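Local atomic coordinates of VP1 (Polyomavirus HPyV6, PDB entry 4PCG), a protein that probably builds the outer shell of the polyomavirus T=7 capsid as jelly-roll pentamers and probably serves in attachment to host cells. Residues A25-N30 with T62-N67; L80-A85 with G220-F225; R87-L92 with F264-F269; S116-W121 with T231-L236. All blocks are in the same frame, centred on the assembly; numbering follows the deposited sequence.

Interaction 1 (A25-N30 with T62-N67)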
loop_
_atom_site.group_PDB
_atom_site.type_symbol
_atom_site.label_atom_id
_atom_site.label_comp_id
_atom_site.label_asym_id
_atom_site.label_seq_id
_atom_site.Cartn_x
_atom_site.Cartn_y
_atom_site.Cartn_z
ATOM N N ALA B 25 -23.493 -19.534 1.560
ATOM C CA ALA B 25 -23.339 -19.770 2.980
ATOM C C ALA B 25 -22.693 -18.574 3.640
ATOM O O ALA B 25 -21.966 -17.825 2.991
ATOM C CB ALA B 25 -22.478 -20.997 3.212
ATOM N N ILE B 26 -22.956 -18.388 4.926
ATOM C CA ILE B 26 -22.175 -17.438 5.715
ATOM C C ILE B 26 -21.546 -18.233 6.835
ATOM O O ILE B 26 -22.263 -18.809 7.653
ATOM C CB ILE B 26 -23.013 -16.284 6.280
ATOM C CG1 ILE B 26 -23.515 -15.398 5.136
ATOM C CG2 ILE B 26 -22.167 -15.434 7.238
ATOM C CD1 ILE B 26 -24.450 -14.303 5.558
ATOM N N LEU B 27 -20.217 -18.307 6.818
ATOM C CA LEU B 27 -19.461 -19.012 7.825
ATOM C C LEU B 27 -19.309 -18.030 8.977
ATOM O O LEU B 27 -18.931 -16.888 8.743
ATOM C CB LEU B 27 -18.101 -19.463 7.254
ATOM C CG LEU B 27 -18.167 -20.870 6.655
ATOM C CD1 LEU B 27 -19.141 -20.967 5.499
ATOM C CD2 LEU B 27 -16.776 -21.360 6.299
ATOM N N LEU B 28 -19.628 -18.472 10.191
ATOM C CA LEU B 28 -19.692 -17.602 11.362
ATOM C C LEU B 28 -18.454 -17.813 12.234
ATOM O O LEU B 28 -17.927 -18.927 12.315
ATOM C CB LEU B 28 -20.962 -17.894 12.151
ATOM C CG LEU B 28 -22.271 -17.830 11.349
ATOM C CD1 LEU B 28 -23.393 -18.361 12.192
ATOM C CD2 LEU B 28 -22.530 -16.406 10.875
ATOM N N PRO B 29 -17.969 -16.730 12.888
ATOM C CA PRO B 29 -16.766 -16.862 13.701
ATOM C C PRO B 29 -16.963 -17.842 14.866
ATOM O O PRO B 29 -18.014 -17.899 15.469
ATOM C CB PRO B 29 -16.521 -15.442 14.206
ATOM C CG PRO B 29 -17.850 -14.784 14.179
ATOM C CD PRO B 29 -18.552 -15.384 12.979
ATOM N N ASN B 30 -15.900 -18.553 15.202
ATOM C CA ASN B 30 -15.984 -19.680 16.097
ATOM C C ASN B 30 -14.811 -19.684 17.080
ATOM O O ASN B 30 -13.663 -19.845 16.673
ATOM C CB ASN B 30 -15.924 -20.911 15.193
ATOM C CG ASN B 30 -15.646 -22.163 15.933
ATOM O OD1 ASN B 30 -16.122 -22.365 17.076
ATOM N ND2 ASN B 30 -14.864 -23.041 15.305
ATOM N N THR B 62 -13.494 -21.848 11.026
ATOM C CA THR B 62 -14.875 -22.264 10.831
ATOM C C THR B 62 -14.963 -23.143 9.610
ATOM O O THR B 62 -14.319 -22.862 8.622
ATOM C CB THR B 62 -15.791 -21.062 10.629
ATOM O OG1 THR B 62 -15.682 -20.204 11.768
ATOM C CG2 THR B 62 -17.277 -21.511 10.432
ATOM N N LEU B 63 -15.726 -24.226 9.711
ATOM C CA LEU B 63 -15.906 -25.143 8.581
ATOM C C LEU B 63 -17.395 -25.329 8.248
ATOM O O LEU B 63 -18.264 -25.356 9.136
ATOM C CB LEU B 63 -15.222 -26.474 8.855
ATOM C CG LEU B 63 -15.793 -27.523 9.790
ATOM C CD1 LEU B 63 -16.780 -28.449 9.081
ATOM C CD2 LEU B 63 -14.665 -28.377 10.343
ATOM N N ALA B 64 -17.690 -25.479 6.963
ATOM C CA ALA B 64 -19.023 -25.848 6.530
ATOM C C ALA B 64 -18.839 -26.897 5.464
ATOM O O ALA B 64 -17.997 -26.735 4.584
ATOM C CB ALA B 64 -19.779 -24.630 5.989
ATOM N N VAL B 65 -19.588 -27.975 5.557
ATOM C CA VAL B 65 -19.574 -28.979 4.523
ATOM C C VAL B 65 -20.983 -28.994 3.982
ATOM O O VAL B 65 -21.913 -29.327 4.693
ATOM C CB VAL B 65 -19.183 -30.366 5.054
ATOM C CG1 VAL B 65 -19.088 -31.378 3.916
ATOM C CG2 VAL B 65 -17.871 -30.270 5.828
ATOM N N VAL B 66 -21.130 -28.631 2.717
ATOM C CA VAL B 66 -22.452 -28.493 2.135
ATOM C C VAL B 66 -22.673 -29.533 1.060
ATOM O O VAL B 66 -21.928 -29.574 0.074
ATOM C CB VAL B 66 -22.636 -27.091 1.532
ATOM C CG1 VAL B 66 -24.030 -26.976 0.929
ATOM C CG2 VAL B 66 -22.410 -26.025 2.594
ATOM N N ASN B 67 -23.688 -30.369 1.251
ATOM C CA ASN B 67 -24.004 -31.433 0.317
ATOM C C ASN B 67 -24.577 -30.864 -0.953
ATOM O O ASN B 67 -25.289 -29.876 -0.928
ATOM C CB ASN B 67 -24.979 -32.433 0.926
ATOM C CG ASN B 67 -24.322 -33.318 1.971
ATOM O OD1 ASN B 67 -23.148 -33.708 1.847
ATOM N ND2 ASN B 67 -25.080 -33.661 3.000
HETATM O O HOH W 1 -13.841 -18.634 12.901
#
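The chi1 of Thr62, -58°, sets OG1 beside its own backbone N and sends CG2 anti to that N, and both branches then face Leu28. Thr62 OG1 donates a hydrogen bond of 2.6 Å to Leu28 O. The donor sits 34° off the carbonyl plane. The same hydroxyl accepts a hydrogen bond from a water, 2.7 Å from Thr62 OG1, and that water takes the N-H of Asn30. One threonine hydroxyl thus ties down the segment that follows the strand's end at Leu27. The methyl Thr62 CG2 lies 3.3 Å from Leu28 O and also packs against CB and CG of Leu27. The Leu27 and Thr62 side chains run alongside each other, head to tail. Leu27 CD1 goes further along and meets Ala64 CB at 3.8 Å. The amide of Asn30 is held elsewhere: ND2 donates to Ala170 O and Tyr61 O, and OD1 accepts from Val39 N. Leu28 and Pro29 pack on Ala158 and Val157 of a neighbouring subunit. The strand axes come no closer than 7.9 Å, and no backbone-to-backbone pairing joins them. Strand 9-27 pairs with strand 256-274, and strand 62-67 with strand 227-239, within the antiparallel jelly roll of polyomavirus VP1.

Interaction 2 (L80-A85 with G220-F225); sequences LLVWEA and GILCLF
Gly220 N donates an almost straight hydrogen bond of 2.7 Å to Glu84 OE2, using the anti lone pair of that oxygen. Glu84 reaches it with CG anti to the backbone N (chi1 173°) and an extended chain. Its carboxylate also forms salt bridges with Arg270 and Arg272. Backbone bonds follow, pairing strand 79-93 antiparallel with the end of strand 211-222 in the VP1 jelly roll. Ala85 N meets Ile221 O at 2.8 Å, and Ile221 N meets Ala85 O at 2.9 Å, an antiparallel hydrogen-bonded pair. Cys223 N reaches Trp83 O at 2.9 Å. The chain makes an inverse gamma turn at Cys223, and there a water links Trp83 N to Cys223 O. Packing lies around this frame. Leu222 extends alongside Glu84, in the same direction, its CD2 3.9 Å from Glu84 CG. Val82 CG1 touches Leu224 CD2 at 3.8 Å, and Ala85 CB touches Ile221 CB at 4.0 Å. The buried Glu84 carboxylate has two arginines and a backbone N-H as partners, which would favour its charged form.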
loop_
_atom_site.group_PDB
_atom_site.type_symbol
_atom_site.label_atom_id
_atom_site.label_comp_id
_atom_site.label_asym_id
_atom_site.label_seq_id
_atom_site.Cartn_x
_atom_site.Cartn_y
_atom_site.Cartn_z
ATOM N N LEU B 80 -18.332 -40.753 -15.087
ATOM C CA LEU B 80 -19.094 -40.290 -13.947
ATOM C C LEU B 80 -19.199 -38.781 -14.068
ATOM O O LEU B 80 -18.222 -38.129 -14.411
ATOM C CB LEU B 80 -18.363 -40.651 -12.650
ATOM C CG LEU B 80 -18.877 -40.037 -11.346
ATOM C CD1 LEU B 80 -20.175 -40.691 -10.903
ATOM C CD2 LEU B 80 -17.843 -40.142 -10.240
ATOM N N LEU B 81 -20.376 -38.232 -13.799
ATOM C CA LEU B 81 -20.537 -36.781 -13.711
ATOM C C LEU B 81 -20.376 -36.342 -12.281
ATOM O O LEU B 81 -20.910 -36.968 -11.375
ATOM C CB LEU B 81 -21.913 -36.361 -14.217
ATOM C CG LEU B 81 -22.276 -36.787 -15.633
ATOM C CD1 LEU B 81 -23.639 -36.230 -15.990
ATOM C CD2 LEU B 81 -21.227 -36.312 -16.620
ATOM N N VAL B 82 -19.625 -35.262 -12.076
ATOM C CA VAL B 82 -19.491 -34.659 -10.765
ATOM C C VAL B 82 -19.648 -33.164 -10.853
ATOM O O VAL B 82 -19.416 -32.566 -11.887
ATOM C CB VAL B 82 -18.134 -34.951 -10.087
ATOM C CG1 VAL B 82 -17.942 -36.459 -9.948
ATOM C CG2 VAL B 82 -16.988 -34.318 -10.854
ATOM N N TRP B 83 -19.993 -32.553 -9.734
ATOM C CA TRP B 83 -20.071 -31.116 -9.679
ATOM C C TRP B 83 -18.667 -30.537 -9.629
ATOM O O TRP B 83 -17.799 -31.049 -8.933
ATOM C CB TRP B 83 -20.856 -30.658 -8.445
ATOM C CG TRP B 83 -22.323 -30.977 -8.518
ATOM C CD1 TRP B 83 -22.989 -31.903 -7.792
ATOM C CD2 TRP B 83 -23.296 -30.359 -9.376
ATOM N NE1 TRP B 83 -24.324 -31.892 -8.119
ATOM C CE2 TRP B 83 -24.540 -30.937 -9.079
ATOM C CE3 TRP B 83 -23.229 -29.357 -10.356
ATOM C CZ2 TRP B 83 -25.720 -30.593 -9.767
ATOM C CZ3 TRP B 83 -24.394 -28.988 -11.011
ATOM C CH2 TRP B 83 -25.627 -29.613 -10.719
ATOM N N GLU B 84 -18.446 -29.464 -10.389
ATOM C CA GLU B 84 -17.174 -28.780 -10.424
ATOM C C GLU B 84 -17.409 -27.337 -10.031
ATOM O O GLU B 84 -18.156 -26.613 -10.706
ATOM C CB GLU B 84 -16.612 -28.857 -11.848
ATOM C CG GLU B 84 -15.358 -28.042 -12.064
ATOM C CD GLU B 84 -14.923 -28.012 -13.526
ATOM O OE1 GLU B 84 -15.678 -28.430 -14.406
ATOM O OE2 GLU B 84 -13.805 -27.552 -13.785
ATOM N N ALA B 85 -16.782 -26.902 -8.957
ATOM C CA ALA B 85 -16.839 -25.498 -8.564
ATOM C C ALA B 85 -15.804 -24.719 -9.379
ATOM O O ALA B 85 -14.608 -25.020 -9.331
ATOM C CB ALA B 85 -16.571 -25.363 -7.073
ATOM N N GLY B 220 -11.678 -26.827 -12.208
ATOM C CA GLY B 220 -11.984 -26.285 -10.900
ATOM C C GLY B 220 -11.955 -27.360 -9.826
ATOM O O GLY B 220 -11.244 -28.355 -9.955
ATOM N N ILE B 221 -12.706 -27.133 -8.756
ATOM C CA ILE B 221 -12.770 -28.079 -7.638
ATOM C C ILE B 221 -13.769 -29.183 -7.960
ATOM O O ILE B 221 -14.963 -28.922 -8.156
ATOM C CB ILE B 221 -13.192 -27.380 -6.350
ATOM C CG1 ILE B 221 -12.249 -26.222 -6.022
ATOM C CG2 ILE B 221 -13.245 -28.367 -5.201
ATOM C CD1 ILE B 221 -10.786 -26.590 -5.951
ATOM N N LEU B 222 -13.284 -30.419 -7.988
ATOM C CA LEU B 222 -14.111 -31.555 -8.360
ATOM C C LEU B 222 -14.689 -32.162 -7.072
ATOM O O LEU B 222 -13.931 -32.680 -6.240
ATOM C CB LEU B 222 -13.305 -32.590 -9.114
ATOM C CG LEU B 222 -12.681 -32.106 -10.420
ATOM C CD1 LEU B 222 -11.966 -33.243 -11.082
ATOM C CD2 LEU B 222 -13.703 -31.483 -11.372
ATOM N N CYS B 223 -16.012 -32.120 -6.929
ATOM C CA CYS B 223 -16.648 -32.502 -5.662
ATOM C C CYS B 223 -16.897 -33.991 -5.609
ATOM O O CYS B 223 -18.024 -34.466 -5.600
ATOM C CB CYS B 223 -17.881 -31.635 -5.396
ATOM S SG CYS B 223 -17.386 -29.908 -5.181
ATOM N N LEU B 224 -15.800 -34.747 -5.564
ATOM C CA LEU B 224 -15.846 -36.190 -5.693
ATOM C C LEU B 224 -16.503 -36.891 -4.497
ATOM O O LEU B 224 -16.979 -37.998 -4.635
ATOM C CB LEU B 224 -14.429 -36.737 -5.919
ATOM C CG LEU B 224 -13.752 -36.188 -7.194
ATOM C CD1 LEU B 224 -12.287 -36.580 -7.266
ATOM C CD2 LEU B 224 -14.498 -36.620 -8.417
ATOM N N PHE B 225 -16.508 -36.233 -3.350
ATOM C CA PHE B 225 -17.121 -36.778 -2.143
ATOM C C PHE B 225 -18.548 -36.287 -2.023
ATOM O O PHE B 225 -19.211 -36.578 -1.038
ATOM C CB PHE B 225 -16.345 -36.332 -0.887
ATOM C CG PHE B 225 -15.026 -37.033 -0.666
ATOM C CD1 PHE B 225 -14.607 -38.114 -1.426
ATOM C CD2 PHE B 225 -14.180 -36.562 0.352
ATOM C CE1 PHE B 225 -13.384 -38.726 -1.184
ATOM C CE2 PHE B 225 -12.973 -37.181 0.605
ATOM C CZ PHE B 225 -12.578 -38.255 -0.155
HETATM O O HOH W 2 -20.358 -33.927 -7.122
#

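Interaction 3 (R87-L92 with F264-F269); sequences RVETEL and FFRVHF
Arg87 lays its guanidinium flat on the His268 ring, centres 3.6 Å apart and planes at 23°, across two antiparallel strands of the VP1 jelly roll. Its NH1 also donates to Thr210 OG1. Val88 points to the other face of the sheet, where Val88 CG2 meets Val267 CG2 at 3.9 Å. The Glu89 carboxylate joins two side chains of the other strand. Arg266 NH2 makes a salt bridge of 2.7 Å to Glu89 OE1 on its syn side, somewhat out of the carboxylate plane, while OE1 lies close to the guanidinium plane. Glu89 OE2 accepts from His268 NE2 at 2.8 Å, met from above the carboxylate plane. Arg266 is also bridged to Glu24 through NE, and Arg87 NH1 adds a weak salt bridge to Glu89. The histidine is thus fixed by a stack over one face and a hydrogen bond at its edge. Thr90 has OG1 anti to its backbone N (chi1 -178°). From there Thr90 OG1 stands over one face of the Phe265 ring and donates to Phe264 O at 2.8 Å. Glu91 N reaches the same Phe264 O at 3.0 Å, from the opposite face of the carbonyl plane.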
loop_
_atom_site.group_PDB
_atom_site.type_symbol
_atom_site.label_atom_id
_atom_site.label_comp_id
_atom_site.label_asym_id
_atom_site.label_seq_id
_atom_site.Cartn_x
_atom_site.Cartn_y
_atom_site.Cartn_z
ATOM N N ARG B 87 -15.882 -20.969 -9.830
ATOM C CA ARG B 87 -15.640 -19.636 -9.295
ATOM C C ARG B 87 -16.400 -19.419 -8.001
ATOM O O ARG B 87 -17.337 -20.148 -7.695
ATOM C CB ARG B 87 -15.973 -18.522 -10.295
ATOM C CG ARG B 87 -17.442 -18.323 -10.559
ATOM C CD ARG B 87 -17.630 -17.333 -11.710
ATOM N NE ARG B 87 -19.044 -17.065 -11.950
ATOM C CZ ARG B 87 -19.790 -16.222 -11.228
ATOM N NH1 ARG B 87 -19.271 -15.550 -10.209
ATOM N NH2 ARG B 87 -21.076 -16.056 -11.514
ATOM N N VAL B 88 -15.941 -18.438 -7.239
ATOM C CA VAL B 88 -16.497 -18.144 -5.929
ATOM C C VAL B 88 -16.488 -16.637 -5.695
ATOM O O VAL B 88 -15.546 -15.924 -6.087
ATOM C CB VAL B 88 -15.738 -18.865 -4.796
ATOM C CG1 VAL B 88 -14.267 -18.475 -4.766
ATOM C CG2 VAL B 88 -16.410 -18.598 -3.449
ATOM N N GLU B 89 -17.577 -16.155 -5.102
ATOM C CA GLU B 89 -17.610 -14.800 -4.562
ATOM C C GLU B 89 -17.513 -14.976 -3.063
ATOM O O GLU B 89 -18.242 -15.787 -2.496
ATOM C CB GLU B 89 -18.945 -14.119 -4.876
ATOM C CG GLU B 89 -19.287 -14.053 -6.355
ATOM C CD GLU B 89 -20.786 -13.973 -6.626
ATOM O OE1 GLU B 89 -21.580 -13.306 -5.891
ATOM O OE2 GLU B 89 -21.169 -14.571 -7.627
ATOM N N THR B 90 -16.591 -14.273 -2.414
ATOM C CA THR B 90 -16.513 -14.361 -0.966
ATOM C C THR B 90 -16.227 -12.968 -0.420
ATOM O O THR B 90 -15.444 -12.213 -1.000
ATOM C CB THR B 90 -15.506 -15.437 -0.481
ATOM O OG1 THR B 90 -15.501 -15.504 0.955
ATOM C CG2 THR B 90 -14.082 -15.170 -0.948
ATOM N N GLU B 91 -16.884 -12.635 0.678
ATOM C CA GLU B 91 -16.866 -11.264 1.207
ATOM C C GLU B 91 -17.042 -11.309 2.707
ATOM O O GLU B 91 -17.773 -12.162 3.224
ATOM C CB GLU B 91 -18.032 -10.470 0.612
ATOM C CG GLU B 91 -18.066 -10.388 -0.925
ATOM C CD GLU B 91 -16.967 -9.526 -1.520
ATOM O OE1 GLU B 91 -16.410 -8.665 -0.806
ATOM O OE2 GLU B 91 -16.679 -9.656 -2.733
ATOM N N LEU B 92 -16.359 -10.403 3.403
ATOM C CA LEU B 92 -16.458 -10.282 4.843
ATOM C C LEU B 92 -17.565 -9.317 5.227
ATOM O O LEU B 92 -17.769 -8.279 4.569
ATOM C CB LEU B 92 -15.151 -9.753 5.430
ATOM C CG LEU B 92 -13.954 -10.695 5.522
ATOM C CD1 LEU B 92 -12.819 -10.094 6.332
ATOM C CD2 LEU B 92 -14.420 -11.986 6.169
ATOM N N PHE B 264 -19.196 -14.477 3.843
ATOM C CA PHE B 264 -20.121 -14.934 2.828
ATOM C C PHE B 264 -19.371 -15.688 1.746
ATOM O O PHE B 264 -18.293 -15.256 1.343
ATOM C CB PHE B 264 -20.843 -13.726 2.215
ATOM C CG PHE B 264 -21.768 -14.059 1.088
ATOM C CD1 PHE B 264 -22.997 -14.658 1.328
ATOM C CD2 PHE B 264 -21.438 -13.727 -0.230
ATOM C CE1 PHE B 264 -23.867 -14.963 0.292
ATOM C CE2 PHE B 264 -22.310 -14.015 -1.266
ATOM C CZ PHE B 264 -23.527 -14.619 -1.010
ATOM N N PHE B 265 -19.963 -16.792 1.279
ATOM C CA PHE B 265 -19.500 -17.517 0.090
ATOM C C PHE B 265 -20.709 -17.733 -0.847
ATOM O O PHE B 265 -21.807 -18.087 -0.415
ATOM C CB PHE B 265 -18.968 -18.922 0.414
ATOM C CG PHE B 265 -17.689 -18.988 1.217
ATOM C CD1 PHE B 265 -17.683 -18.760 2.593
ATOM C CD2 PHE B 265 -16.501 -19.383 0.615
ATOM C CE1 PHE B 265 -16.508 -18.904 3.326
ATOM C CE2 PHE B 265 -15.326 -19.530 1.346
ATOM C CZ PHE B 265 -15.334 -19.297 2.717
ATOM N N ARG B 266 -20.486 -17.534 -2.139
ATOM C CA ARG B 266 -21.368 -18.006 -3.175
ATOM C C ARG B 266 -20.485 -18.746 -4.157
ATOM O O ARG B 266 -19.682 -18.142 -4.858
ATOM C CB ARG B 266 -22.052 -16.840 -3.908
ATOM C CG ARG B 266 -23.008 -17.313 -4.979
ATOM C CD ARG B 266 -23.719 -16.165 -5.680
ATOM N NE ARG B 266 -24.767 -15.604 -4.840
ATOM C CZ ARG B 266 -24.882 -14.342 -4.427
ATOM N NH1 ARG B 266 -25.919 -14.014 -3.652
ATOM N NH2 ARG B 266 -24.012 -13.408 -4.766
ATOM N N VAL B 267 -20.664 -20.054 -4.226
ATOM C CA VAL B 267 -19.841 -20.908 -5.053
ATOM C C VAL B 267 -20.682 -21.344 -6.249
ATOM O O VAL B 267 -21.828 -21.740 -6.108
ATOM C CB VAL B 267 -19.349 -22.147 -4.280
ATOM C CG1 VAL B 267 -18.447 -23.016 -5.160
ATOM C CG2 VAL B 267 -18.624 -21.758 -3.005
ATOM N N HIS B 268 -20.099 -21.262 -7.442
ATOM C CA HIS B 268 -20.780 -21.603 -8.660
ATOM C C HIS B 268 -20.242 -22.893 -9.225
ATOM O O HIS B 268 -19.030 -23.080 -9.279
ATOM C CB HIS B 268 -20.603 -20.481 -9.687
ATOM C CG HIS B 268 -21.189 -19.177 -9.250
ATOM N ND1 HIS B 268 -22.487 -18.816 -9.538
ATOM C CD2 HIS B 268 -20.665 -18.161 -8.520
ATOM C CE1 HIS B 268 -22.734 -17.621 -9.023
ATOM N NE2 HIS B 268 -21.638 -17.192 -8.419
ATOM N N PHE B 269 -21.165 -23.758 -9.619
ATOM C CA PHE B 269 -20.873 -25.103 -10.142
ATOM C C PHE B 269 -21.385 -25.346 -11.546
ATOM O O PHE B 269 -22.437 -24.826 -11.978
ATOM C CB PHE B 269 -21.468 -26.206 -9.236
ATOM C CG PHE B 269 -21.045 -26.136 -7.807
ATOM C CD1 PHE B 269 -21.688 -25.278 -6.931
ATOM C CD2 PHE B 269 -20.034 -26.963 -7.315
ATOM C CE1 PHE B 269 -21.322 -25.222 -5.594
ATOM C CE2 PHE B 269 -19.666 -26.901 -5.978
ATOM C CZ PHE B 269 -20.316 -26.043 -5.116
#

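Interaction 4 (S116-W121 with T231-L236); sequences SQMYFW and TSADML
Phe120 N donates two weak hydrogen bonds to the other strand. Ala233 O lies 2.9 Å from Phe120 N but at a poor angle of 116°. Asp234 OD1 is 3.3 Å from Phe120 N and better aligned. In Asp234, chi1 (-65°) puts CG beside the backbone N, and chi2 then turns OD1 toward Phe120 N and Tyr119 CA. The same OD1 is engaged more strongly in a salt bridge with Arg263. Sounder backbone bonds lie to either side: Met235 N to Met118 O at 2.8 Å, and Ala233 N to Phe120 O at 3.1 Å. Strands 117-124 and 227-239 are antiparallel neighbours in the VP1 jelly roll, with strand 187-194 next to 117-124. Tyr119 and Asp234 share a face of the sheet, and their side chains cross at about a right angle. Leu236 CD2 presses on Tyr119 CE1 at 3.3 Å, a tight contact. Tyr119 OH donates to Gln117 OE1 at 2.7 Å, from above the amide carbonyl plane. Met118, Phe120 and Met235 lie on the other face and pack on a neighbouring subunit. Met235 bends at its end (chi3 65°), and Met235 CE lies 3.7 Å from Ser116 O.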
loop_
_atom_site.group_PDB
_atom_site.type_symbol
_atom_site.label_atom_id
_atom_site.label_comp_id
_atom_site.label_asym_id
_atom_site.label_seq_id
_atom_site.Cartn_x
_atom_site.Cartn_y
_atom_site.Cartn_z
ATOM N N SER B 116 -2.941 -7.759 15.569
ATOM C CA SER B 116 -2.586 -8.764 14.569
ATOM C C SER B 116 -3.827 -9.369 13.934
ATOM O O SER B 116 -4.862 -9.496 14.570
ATOM C CB SER B 116 -1.673 -9.842 15.175
ATOM O OG SER B 116 -0.396 -9.267 15.424
ATOM N N GLN B 117 -3.721 -9.752 12.659
ATOM C CA GLN B 117 -4.880 -10.121 11.858
ATOM C C GLN B 117 -4.618 -11.369 11.036
ATOM O O GLN B 117 -3.481 -11.708 10.754
ATOM C CB GLN B 117 -5.227 -8.994 10.885
ATOM C CG GLN B 117 -5.512 -7.638 11.533
ATOM C CD GLN B 117 -5.083 -6.463 10.699
ATOM O OE1 GLN B 117 -5.272 -6.442 9.485
ATOM N NE2 GLN B 117 -4.543 -5.459 11.341
ATOM N N MET B 118 -5.695 -12.018 10.647
ATOM C CA MET B 118 -5.637 -13.092 9.655
ATOM C C MET B 118 -6.918 -13.099 8.863
ATOM O O MET B 118 -7.992 -13.103 9.446
ATOM C CB MET B 118 -5.431 -14.452 10.309
ATOM C CG MET B 118 -5.460 -15.602 9.316
ATOM S SD MET B 118 -4.951 -17.140 10.080
ATOM C CE MET B 118 -5.439 -18.339 8.836
ATOM N N TYR B 119 -6.797 -13.140 7.534
ATOM C CA TYR B 119 -7.949 -13.208 6.638
ATOM C C TYR B 119 -7.723 -14.474 5.794
ATOM O O TYR B 119 -6.685 -14.597 5.185
ATOM C CB TYR B 119 -7.978 -11.998 5.706
ATOM C CG TYR B 119 -7.883 -10.662 6.435
ATOM C CD1 TYR B 119 -9.027 -10.025 6.855
ATOM C CD2 TYR B 119 -6.665 -10.073 6.719
ATOM C CE1 TYR B 119 -8.967 -8.823 7.535
ATOM C CE2 TYR B 119 -6.601 -8.859 7.401
ATOM C CZ TYR B 119 -7.757 -8.242 7.808
ATOM O OH TYR B 119 -7.734 -7.030 8.501
ATOM N N PHE B 120 -8.668 -15.395 5.788
ATOM C CA PHE B 120 -8.440 -16.693 5.163
ATOM C C PHE B 120 -9.736 -17.286 4.662
ATOM O O PHE B 120 -10.732 -17.319 5.384
ATOM C CB PHE B 120 -7.767 -17.658 6.177
ATOM C CG PHE B 120 -7.528 -19.043 5.630
ATOM C CD1 PHE B 120 -8.512 -20.015 5.697
ATOM C CD2 PHE B 120 -6.347 -19.338 4.978
ATOM C CE1 PHE B 120 -8.305 -21.277 5.100
ATOM C CE2 PHE B 120 -6.121 -20.576 4.431
ATOM C CZ PHE B 120 -7.105 -21.553 4.495
ATOM N N TRP B 121 -9.694 -17.826 3.446
ATOM C CA TRP B 121 -10.770 -18.639 2.944
ATOM C C TRP B 121 -10.207 -19.813 2.148
ATOM O O TRP B 121 -9.114 -19.742 1.577
ATOM C CB TRP B 121 -11.763 -17.814 2.115
ATOM C CG TRP B 121 -11.197 -17.216 0.846
ATOM C CD1 TRP B 121 -10.725 -15.918 0.675
ATOM C CD2 TRP B 121 -11.035 -17.870 -0.434
ATOM N NE1 TRP B 121 -10.297 -15.746 -0.638
ATOM C CE2 TRP B 121 -10.463 -16.928 -1.323
ATOM C CE3 TRP B 121 -11.306 -19.170 -0.907
ATOM C CZ2 TRP B 121 -10.157 -17.243 -2.657
ATOM C CZ3 TRP B 121 -10.996 -19.483 -2.237
ATOM C CH2 TRP B 121 -10.427 -18.522 -3.092
ATOM N N THR B 231 -13.933 -23.378 4.299
ATOM C CA THR B 231 -13.201 -23.119 5.553
ATOM C C THR B 231 -12.788 -21.658 5.605
ATOM O O THR B 231 -12.347 -21.090 4.601
ATOM C CB THR B 231 -11.966 -24.046 5.654
ATOM O OG1 THR B 231 -12.334 -25.397 5.332
ATOM C CG2 THR B 231 -11.432 -24.062 7.038
ATOM N N SER B 232 -12.882 -21.033 6.772
ATOM C CA SER B 232 -12.529 -19.629 6.860
ATOM C C SER B 232 -11.991 -19.284 8.247
ATOM O O SER B 232 -12.227 -20.007 9.210
ATOM C CB SER B 232 -13.720 -18.743 6.525
ATOM O OG SER B 232 -14.717 -18.809 7.513
ATOM N N ALA B 233 -11.229 -18.213 8.305
ATOM C CA ALA B 233 -10.847 -17.589 9.588
ATOM C C ALA B 233 -10.563 -16.129 9.322
ATOM O O ALA B 233 -9.773 -15.806 8.417
ATOM C CB ALA B 233 -9.618 -18.248 10.166
ATOM N N ASP B 234 -11.158 -15.252 10.132
ATOM C CA ASP B 234 -11.053 -13.808 9.908
ATOM C C ASP B 234 -10.954 -13.033 11.210
ATOM O O ASP B 234 -11.956 -12.616 11.786
ATOM C CB ASP B 234 -12.196 -13.341 9.009
ATOM C CG ASP B 234 -12.092 -13.949 7.585
ATOM O OD1 ASP B 234 -11.214 -13.503 6.812
ATOM O OD2 ASP B 234 -12.847 -14.887 7.255
ATOM N N MET B 235 -9.703 -12.837 11.635
ATOM C CA MET B 235 -9.375 -12.112 12.857
ATOM C C MET B 235 -8.932 -10.721 12.466
ATOM O O MET B 235 -7.993 -10.550 11.692
ATOM C CB MET B 235 -8.239 -12.784 13.609
ATOM C CG MET B 235 -7.705 -11.971 14.792
ATOM S SD MET B 235 -6.570 -12.929 15.816
ATOM C CE MET B 235 -5.207 -13.205 14.694
ATOM N N LEU B 236 -9.597 -9.717 13.022
ATOM C CA LEU B 236 -9.353 -8.329 12.650
ATOM C C LEU B 236 -8.524 -7.533 13.636
ATOM O O LEU B 236 -8.062 -6.439 13.310
ATOM C CB LEU B 236 -10.714 -7.633 12.450
ATOM C CG LEU B 236 -11.648 -8.310 11.443
ATOM C CD1 LEU B 236 -12.950 -7.529 11.279
ATOM C CD2 LEU B 236 -10.946 -8.453 10.129
#

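In the fold
All four contacts lie in the antiparallel strand network of the VP1 jelly roll. Interactions 2 and 3 share strand 79-93, and Ala85 CB of interaction 2 packs on Val267 CG1 of interaction 3 at 3.6 Å. Interaction 1 meets interaction 3 where Ala25 O lies 2.8 Å from Phe265 N, a probable hydrogen bond. It meets interaction 4 where Thr62 N lies 2.9 Å from Ser232 O, also a probable hydrogen bond. Leu92 of interaction 3 packs on Tyr119 and Asp234 of interaction 4. Interactions 2 and 4 do not touch; their centres are 26 Å apart. The sodium site lies away from this core, about 13 Å from the side chain of Met235. Interactions 1, 3 and 4 also touch neighbouring subunits of the pentamer.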